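Local coordinates for fibronectin-binding protein BBK32 (Borrelia burgdorferi, PDB 6N1L) that binds the complement protease C1r and inhibits the classical pathway of complement, which probably helps the Lyme disease spirochete evade host immunity, at residues A[71-76]-A[131-136]; A[78-83]-A[103-108]. All coordinates share one frame; numbering follows the deposited sequence.

Overall arrangement
Both contacts belong to an all-helical domain of five helices, and helix 66-87 takes part in each. Contact 1 joins its first half to helix 122-147 close to the centre of the chain; contact 2 joins its following turns to helix 93-117, with about 10 Å between the centres of the two contacts. Along the chain the order is 71-76, 78-83, 103-108, 131-136, which nests contact 2 inside the loop closed by contact 1. The two meet directly where Met136 of contact 1 packs on Ile105 of contact 2. Helices 66-87, 93-117 and 122-147 are thus tied together in the bundle that makes up the complement inhibitory domain.

Contact 1 of 2, residues A[71-76]-A[131-136]; sequences KNFKTL and TSILLM
Phe73 and Ile133 meet in the buried interior between helices 66-87 and 122-147, the far end of the phenyl ring (CZ) lying 3.7 Å from the Ile133 methyl CG2. The methyl approaches the ring at a slant. One turn further along both helices, Leu76 reaches over to Met136 with its CD2 methyl, 4.3 Å from the sulfur SD. This is a pairing of side chains in the core of the helical bundle, where two helices running in roughly the same direction are too far apart for their backbones to touch. Even the nearest alpha carbons, CA of Phe73 and CA of Ile133, are 10.2 Å apart, so long side chains such as the thioether of Met136 are needed to meet midway. Met136 spans its share almost fully stretched, with CG opposite the backbone N (chi1 -178°), and only its terminal methyl CE bends aside. Ile133 places CG1 between its own N and carbonyl carbon (chi1 64°), a less common choice for isoleucine in a helix, which puts CG2 beside the backbone N and within touch of the ring.

Other helices complete the surroundings. Leu112 and Ile116 of helix 93-117 pack on Phe73, and Ile109 and Glu108 on Met136; Ala23 and Ile30 of helix 9-44 touch Leu76 and Ile133, respectively. Ser132 makes a weak hydrogen bond to Glu108 at the margin.

No hydrogen bond crosses between 71-76 and 131-136, and the buried surface is a modest 125 Å². Cohesion here is therefore hydrophobic: apolar groups are buried together without a directional bond, much of their cover coming from helices 9-44 and 93-117.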
ATOM      1  N   LYS A  71       1.847   1.904 -10.031  1.00 35.16           N
ATOM      2  CA  LYS A  71       3.151   2.418  -9.625  1.00 39.08           C
ATOM      3  C   LYS A  71       3.323   2.342  -8.117  1.00 39.48           C
ATOM      4  O   LYS A  71       4.342   1.844  -7.620  1.00 36.07           O
ATOM      5  CB  LYS A  71       3.322   3.858 -10.099  1.00 39.25           C
ATOM      6  CG  LYS A  71       4.689   4.454  -9.823  1.00 43.56           C
ATOM      7  CD  LYS A  71       5.786   3.562 -10.393  1.00 54.82           C
ATOM      8  CE  LYS A  71       7.028   4.359 -10.772  1.00 57.90           C
ATOM      9  NZ  LYS A  71       8.205   3.986  -9.921  1.00 60.23           N
ATOM     10  N   ASN A  72       2.328   2.820  -7.365  1.00 38.13           N
ATOM     11  CA  ASN A  72       2.404   2.745  -5.911  1.00 34.08           C
ATOM     12  C   ASN A  72       2.511   1.297  -5.429  1.00 32.24           C
ATOM     13  O   ASN A  72       3.209   1.016  -4.447  1.00 34.02           O
ATOM     14  CB  ASN A  72       1.189   3.433  -5.287  1.00 31.35           C
ATOM     15  CG  ASN A  72       1.259   4.949  -5.383  1.00 37.82           C
ATOM     16  OD1 ASN A  72       2.328   5.522  -5.593  1.00 41.82           O
ATOM     17  ND2 ASN A  72       0.117   5.604  -5.223  1.00 39.85           N
ATOM     18  N   PHE A  73       1.829   0.361  -6.097  1.00 30.79           N
ATOM     19  CA  PHE A  73       1.954  -1.034  -5.661  1.00 33.86           C
ATOM     20  C   PHE A  73       3.323  -1.604  -6.012  1.00 39.74           C
ATOM     21  O   PHE A  73       3.880  -2.404  -5.251  1.00 32.88           O
ATOM     22  CB  PHE A  73       0.841  -1.904  -6.242  1.00 31.78           C
ATOM     23  CG  PHE A  73      -0.279  -2.154  -5.267  1.00 31.75           C
ATOM     24  CD1 PHE A  73      -1.326  -1.254  -5.155  1.00 35.15           C
ATOM     25  CD2 PHE A  73      -0.259  -3.255  -4.423  1.00 30.47           C
ATOM     26  CE1 PHE A  73      -2.350  -1.462  -4.225  1.00 32.28           C
ATOM     27  CE2 PHE A  73      -1.265  -3.465  -3.500  1.00 31.37           C
ATOM     28  CZ  PHE A  73      -2.323  -2.575  -3.404  1.00 36.17           C
ATOM     29  N   LYS A  74       3.898  -1.201  -7.144  1.00 35.64           N
ATOM     30  CA  LYS A  74       5.260  -1.659  -7.429  1.00 36.08           C
ATOM     31  C   LYS A  74       6.248  -1.086  -6.427  1.00 36.12           C
ATOM     32  O   LYS A  74       7.165  -1.793  -5.985  1.00 39.17           O
ATOM     33  CB  LYS A  74       5.660  -1.315  -8.863  1.00 40.83           C
ATOM     34  CG  LYS A  74       5.105  -2.318  -9.877  1.00 48.69           C
ATOM     35  CD  LYS A  74       5.192  -3.764  -9.345  1.00 48.56           C
ATOM     36  CE  LYS A  74       4.698  -4.791 -10.368  1.00 49.27           C
ATOM     37  NZ  LYS A  74       4.875  -6.223  -9.927  1.00 50.77           N
ATOM     38  N   THR A  75       6.073   0.181  -6.038  1.00 31.87           N
ATOM     39  CA  THR A  75       6.910   0.762  -4.995  1.00 33.14           C
ATOM     40  C   THR A  75       6.773  -0.031  -3.694  1.00 37.17           C
ATOM     41  O   THR A  75       7.772  -0.375  -3.048  1.00 34.25           O
ATOM     42  CB  THR A  75       6.533   2.224  -4.764  1.00 37.09           C
ATOM     43  OG1 THR A  75       6.820   3.001  -5.940  1.00 34.55           O
ATOM     44  CG2 THR A  75       7.284   2.793  -3.579  1.00 39.74           C
ATOM     45  N   LEU A  76       5.532  -0.350  -3.316  1.00 30.48           N
ATOM     46  CA  LEU A  76       5.297  -1.142  -2.106  1.00 29.29           C
ATOM     47  C   LEU A  76       5.967  -2.514  -2.196  1.00 28.99           C
ATOM     48  O   LEU A  76       6.657  -2.939  -1.261  1.00 31.24           O
ATOM     49  CB  LEU A  76       3.793  -1.286  -1.868  1.00 28.73           C
ATOM     50  CG  LEU A  76       3.336  -2.227  -0.745  1.00 28.70           C
ATOM     51  CD1 LEU A  76       3.914  -1.804   0.597  1.00 29.67           C
ATOM     52  CD2 LEU A  76       1.813  -2.200  -0.682  1.00 28.75           C
ATOM     53  N   THR A 131      -9.108  -3.055   2.226  1.00 27.58           N
ATOM     54  CA  THR A 131      -9.054  -3.795   3.482  1.00 27.60           C
ATOM     55  C   THR A 131      -7.715  -4.497   3.652  1.00 24.83           C
ATOM     56  O   THR A 131      -7.106  -4.430   4.725  1.00 26.44           O
ATOM     57  CB  THR A 131     -10.201  -4.809   3.564  1.00 29.28           C
ATOM     58  OG1 THR A 131     -11.427  -4.101   3.728  1.00 33.73           O
ATOM     59  CG2 THR A 131     -10.013  -5.728   4.755  1.00 31.59           C
ATOM     60  N   SER A 132      -7.219  -5.140   2.585  1.00 28.06           N
ATOM     61  CA  SER A 132      -5.966  -5.885   2.673  1.00 31.45           C
ATOM     62  C   SER A 132      -4.786  -4.983   3.004  1.00 27.07           C
ATOM     63  O   SER A 132      -3.935  -5.343   3.829  1.00 28.72           O
ATOM     64  CB  SER A 132      -5.707  -6.639   1.366  1.00 35.73           C
ATOM     65  OG  SER A 132      -6.697  -7.645   1.166  1.00 39.37           O
ATOM     66  N   ILE A 133      -4.707  -3.797   2.381  1.00 29.46           N
ATOM     67  CA  ILE A 133      -3.540  -2.976   2.668  1.00 26.02           C
ATOM     68  C   ILE A 133      -3.626  -2.360   4.054  1.00 22.48           C
ATOM     69  O   ILE A 133      -2.593  -2.121   4.690  1.00 25.37           O
ATOM     70  CB  ILE A 133      -3.304  -1.898   1.583  1.00 26.73           C
ATOM     71  CG1 ILE A 133      -4.457  -0.894   1.536  1.00 27.12           C
ATOM     72  CG2 ILE A 133      -3.073  -2.564   0.223  1.00 31.59           C
ATOM     73  CD1 ILE A 133      -4.136   0.366   0.699  1.00 30.57           C
ATOM     74  N   LEU A 134      -4.827  -2.089   4.553  1.00 24.59           N
ATOM     75  CA  LEU A 134      -4.935  -1.556   5.904  1.00 23.43           C
ATOM     76  C   LEU A 134      -4.461  -2.594   6.919  1.00 26.23           C
ATOM     77  O   LEU A 134      -3.740  -2.263   7.861  1.00 27.48           O
ATOM     78  CB  LEU A 134      -6.375  -1.137   6.201  1.00 26.15           C
ATOM     79  CG  LEU A 134      -6.860   0.189   5.587  1.00 25.13           C
ATOM     80  CD1 LEU A 134      -8.338   0.358   5.911  1.00 30.48           C
ATOM     81  CD2 LEU A 134      -6.037   1.325   6.155  1.00 30.12           C
ATOM     82  N   LEU A 135      -4.835  -3.860   6.707  1.00 27.07           N
ATOM     83  CA  LEU A 135      -4.356  -4.918   7.592  1.00 30.12           C
ATOM     84  C   LEU A 135      -2.848  -5.118   7.454  1.00 31.98           C
ATOM     85  O   LEU A 135      -2.142  -5.347   8.449  1.00 30.77           O
ATOM     86  CB  LEU A 135      -5.116  -6.211   7.293  1.00 27.14           C
ATOM     87  CG  LEU A 135      -6.577  -6.163   7.745  1.00 31.79           C
ATOM     88  CD1 LEU A 135      -7.416  -7.284   7.161  1.00 35.96           C
ATOM     89  CD2 LEU A 135      -6.632  -6.163   9.275  1.00 32.11           C
ATOM     90  N   MET A 136      -2.352  -5.064   6.220  1.00 28.83           N
ATOM     91  CA  MET A 136      -0.928  -5.192   5.945  1.00 29.72           C
ATOM     92  C   MET A 136      -0.114  -4.112   6.650  1.00 30.61           C
ATOM     93  O   MET A 136       0.952  -4.391   7.212  1.00 32.51           O
ATOM     94  CB  MET A 136      -0.717  -5.142   4.433  1.00 29.93           C
ATOM     95  CG  MET A 136       0.717  -5.321   3.984  1.00 31.73           C
ATOM     96  SD  MET A 136       0.803  -5.261   2.183  1.00 33.01           S
ATOM     97  CE  MET A 136      -0.111  -6.739   1.757  1.00 36.35           C
TER

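Contact 2 of 2, residues A[78-83]-A[103-108]; sequences NYIQVS and ENIEAE
A helical hairpin brings these segments together: helices 66-87 and 93-117 follow each other in the chain and run antiparallel, their directions 150° apart and the short axes 9.4 Å from each other at closest approach. Ile80 points toward the partner helix. Ile80 CG2 lies 3.8 Å from the backbone N of Glu106 and 3.9 Å from Glu106 CB, so the branch packs against the start of that side chain as well as the helix backbone. Ile80 CG2 also meets Ile105 CG2 at 4.2 Å. Beta-branched isoleucines suit this inner face, where a methyl on the beta carbon can lie directly against a neighbouring backbone, and Leu140 of helix 122-147 covers both.

Toward the outer side of the hairpin, where hydrophobic packing gives way to polar groups, Gln81 donates from NE2 to Glu106 OE2 over 3.2 Å. The bond is bent, with an N-H...O angle of 146°. It uses the carboxylate lone pair that points away from the other oxygen, and the acceptor sits somewhat out of the amide plane. Amide and carboxylate stand nearly perpendicular to each other. Glu106 reaches this place by extending its chain with CG opposite the backbone N (chi1 -176°); the two side chains cross at about a right angle, Glu106 CG lying 4.1 Å from Gln81 CG. Lys110, one turn on, forms a salt bridge with the same OE2, a partner that would probably favour the charged carboxylate.

On the flank of helix 66-87 that meets helix 9-44, Ser83 turns its hydroxyl back: OG donates to Tyr79 O over 3.2 Å, while Ser83 N bonds that carbonyl from its opposite face. This local bond satisfies the hydroxyl of a buried serine packed against Asn19 and Val20.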
ATOM      1  N   ASN A  78       8.475  -3.473  -4.070  1.00 34.09           N
ATOM      2  CA  ASN A  78       9.932  -3.357  -4.065  1.00 37.76           C
ATOM      3  C   ASN A  78      10.474  -3.135  -2.658  1.00 36.20           C
ATOM      4  O   ASN A  78      11.481  -3.746  -2.277  1.00 37.41           O
ATOM      5  CB  ASN A  78      10.374  -2.231  -5.001  1.00 38.63           C
ATOM      6  CG  ASN A  78      10.198  -2.590  -6.464  1.00 39.01           C
ATOM      7  OD1 ASN A  78      10.011  -3.754  -6.809  1.00 44.97           O
ATOM      8  ND2 ASN A  78      10.276  -1.581  -7.342  1.00 47.65           N
ATOM      9  N   TYR A  79       9.827  -2.271  -1.865  1.00 33.24           N
ATOM     10  CA  TYR A  79      10.287  -2.058  -0.498  1.00 34.22           C
ATOM     11  C   TYR A  79      10.234  -3.359   0.301  1.00 32.10           C
ATOM     12  O   TYR A  79      11.163  -3.667   1.063  1.00 33.49           O
ATOM     13  CB  TYR A  79       9.451  -0.978   0.190  1.00 32.58           C
ATOM     14  CG  TYR A  79       9.858   0.451  -0.139  1.00 35.12           C
ATOM     15  CD1 TYR A  79      11.199   0.835  -0.132  1.00 36.46           C
ATOM     16  CD2 TYR A  79       8.904   1.413  -0.456  1.00 34.29           C
ATOM     17  CE1 TYR A  79      11.573   2.141  -0.430  1.00 40.02           C
ATOM     18  CE2 TYR A  79       9.265   2.714  -0.755  1.00 36.63           C
ATOM     19  CZ  TYR A  79      10.599   3.075  -0.739  1.00 38.78           C
ATOM     20  OH  TYR A  79      10.953   4.370  -1.035  1.00 43.33           O
ATOM     21  N   ILE A  80       9.165  -4.141   0.140  1.00 28.88           N
ATOM     22  CA  ILE A  80       9.054  -5.393   0.891  1.00 31.42           C
ATOM     23  C   ILE A  80      10.043  -6.430   0.365  1.00 31.23           C
ATOM     24  O   ILE A  80      10.604  -7.220   1.136  1.00 32.04           O
ATOM     25  CB  ILE A  80       7.605  -5.921   0.854  1.00 28.87           C
ATOM     26  CG1 ILE A  80       6.676  -4.948   1.585  1.00 30.00           C
ATOM     27  CG2 ILE A  80       7.497  -7.326   1.481  1.00 29.54           C
ATOM     28  CD1 ILE A  80       7.114  -4.639   2.989  1.00 32.53           C
ATOM     29  N   GLN A  81      10.281  -6.447  -0.950  1.00 30.82           N
ATOM     30  CA  GLN A  81      11.199  -7.439  -1.502  1.00 37.19           C
ATOM     31  C   GLN A  81      12.625  -7.186  -1.033  1.00 34.99           C
ATOM     32  O   GLN A  81      13.361  -8.141  -0.739  1.00 34.86           O
ATOM     33  CB  GLN A  81      11.117  -7.459  -3.027  1.00 37.74           C
ATOM     34  CG  GLN A  81       9.820  -8.054  -3.536  1.00 39.81           C
ATOM     35  CD  GLN A  81       9.791  -8.203  -5.041  1.00 41.87           C
ATOM     36  OE1 GLN A  81      10.311  -7.358  -5.765  1.00 41.12           O
ATOM     37  NE2 GLN A  81       9.173  -9.280  -5.517  1.00 50.00           N
ATOM     38  N   VAL A  82      13.017  -5.911  -0.916  1.00 34.82           N
ATOM     39  CA  VAL A  82      14.308  -5.576  -0.313  1.00 38.68           C
ATOM     40  C   VAL A  82      14.330  -5.980   1.159  1.00 39.14           C
ATOM     41  O   VAL A  82      15.349  -6.476   1.669  1.00 35.13           O
ATOM     42  CB  VAL A  82      14.607  -4.076  -0.481  1.00 39.37           C
ATOM     43  CG1 VAL A  82      15.863  -3.674   0.313  1.00 40.74           C
ATOM     44  CG2 VAL A  82      14.756  -3.728  -1.947  1.00 38.97           C
ATOM     45  N   SER A  83      13.219  -5.754   1.867  1.00 32.96           N
ATOM     46  CA  SER A  83      13.131  -6.148   3.270  1.00 32.33           C
ATOM     47  C   SER A  83      13.361  -7.644   3.421  1.00 32.20           C
ATOM     48  O   SER A  83      14.113  -8.077   4.306  1.00 34.17           O
ATOM     49  CB  SER A  83      11.764  -5.774   3.844  1.00 32.86           C
ATOM     50  OG  SER A  83      11.702  -4.380   4.111  1.00 41.94           O
ATOM     51  N   GLU A 103       7.838 -12.294   4.366  1.00 30.51           N
ATOM     52  CA  GLU A 103       7.612 -13.148   3.205  1.00 34.32           C
ATOM     53  C   GLU A 103       6.125 -13.380   2.967  1.00 35.11           C
ATOM     54  O   GLU A 103       5.670 -13.409   1.817  1.00 34.49           O
ATOM     55  CB  GLU A 103       8.348 -14.474   3.375  1.00 37.89           C
ATOM     56  CG  GLU A 103       9.837 -14.307   3.268  1.00 41.67           C
ATOM     57  CD  GLU A 103      10.564 -15.604   2.950  1.00 51.54           C
ATOM     58  OE1 GLU A 103      10.404 -16.563   3.736  1.00 44.23           O
ATOM     59  OE2 GLU A 103      11.289 -15.649   1.920  1.00 48.97           O
ATOM     60  N   ASN A 104       5.351 -13.538   4.042  1.00 33.43           N
ATOM     61  CA  ASN A 104       3.907 -13.672   3.888  1.00 32.05           C
ATOM     62  C   ASN A 104       3.320 -12.419   3.257  1.00 32.70           C
ATOM     63  O   ASN A 104       2.445 -12.499   2.385  1.00 34.91           O
ATOM     64  CB  ASN A 104       3.248 -13.922   5.240  1.00 37.19           C
ATOM     65  CG  ASN A 104       3.517 -15.315   5.774  1.00 41.35           C
ATOM     66  OD1 ASN A 104       3.700 -16.257   5.008  1.00 43.03           O
ATOM     67  ND2 ASN A 104       3.536 -15.446   7.094  1.00 45.43           N
ATOM     68  N   ILE A 105       3.814 -11.254   3.672  1.00 31.74           N
ATOM     69  CA  ILE A 105       3.300  -9.993   3.146  1.00 30.61           C
ATOM     70  C   ILE A 105       3.691  -9.812   1.685  1.00 31.92           C
ATOM     71  O   ILE A 105       2.890  -9.336   0.871  1.00 29.70           O
ATOM     72  CB  ILE A 105       3.802  -8.838   4.024  1.00 30.69           C
ATOM     73  CG1 ILE A 105       3.026  -8.822   5.344  1.00 33.65           C
ATOM     74  CG2 ILE A 105       3.759  -7.488   3.278  1.00 31.16           C
ATOM     75  CD1 ILE A 105       3.716  -8.061   6.433  1.00 35.13           C
ATOM     76  N   GLU A 106       4.924 -10.180   1.330  1.00 29.67           N
ATOM     77  CA  GLU A 106       5.330 -10.150  -0.073  1.00 31.66           C
ATOM     78  C   GLU A 106       4.359 -10.933  -0.944  1.00 31.42           C
ATOM     79  O   GLU A 106       3.912 -10.438  -1.982  1.00 36.21           O
ATOM     80  CB  GLU A 106       6.751 -10.701  -0.235  1.00 34.60           C
ATOM     81  CG  GLU A 106       7.262 -10.609  -1.672  1.00 38.94           C
ATOM     82  CD  GLU A 106       8.541 -11.404  -1.912  1.00 47.17           C
ATOM     83  OE1 GLU A 106       8.997 -12.115  -0.984  1.00 50.30           O
ATOM     84  OE2 GLU A 106       9.084 -11.316  -3.035  1.00 51.20           O
ATOM     85  N   ALA A 107       4.012 -12.157  -0.531  1.00 30.74           N
ATOM     86  CA  ALA A 107       3.099 -12.972  -1.330  1.00 34.05           C
ATOM     87  C   ALA A 107       1.723 -12.316  -1.445  1.00 36.47           C
ATOM     88  O   ALA A 107       1.109 -12.321  -2.522  1.00 36.45           O
ATOM     89  CB  ALA A 107       2.989 -14.373  -0.726  1.00 38.62           C
ATOM     90  N   GLU A 108       1.232 -11.725  -0.352  1.00 34.04           N
ATOM     91  CA  GLU A 108      -0.059 -11.038  -0.394  1.00 34.70           C
ATOM     92  C   GLU A 108      -0.029  -9.858  -1.357  1.00 34.63           C
ATOM     93  O   GLU A 108      -0.997  -9.626  -2.094  1.00 34.03           O
ATOM     94  CB  GLU A 108      -0.462 -10.572   1.012  1.00 36.20           C
ATOM     95  CG  GLU A 108      -1.742  -9.687   1.084  1.00 39.22           C
ATOM     96  CD  GLU A 108      -3.048 -10.439   0.837  1.00 53.56           C
ATOM     97  OE1 GLU A 108      -3.019 -11.688   0.822  1.00 52.13           O
ATOM     98  OE2 GLU A 108      -4.109  -9.778   0.669  1.00 45.20           O
TER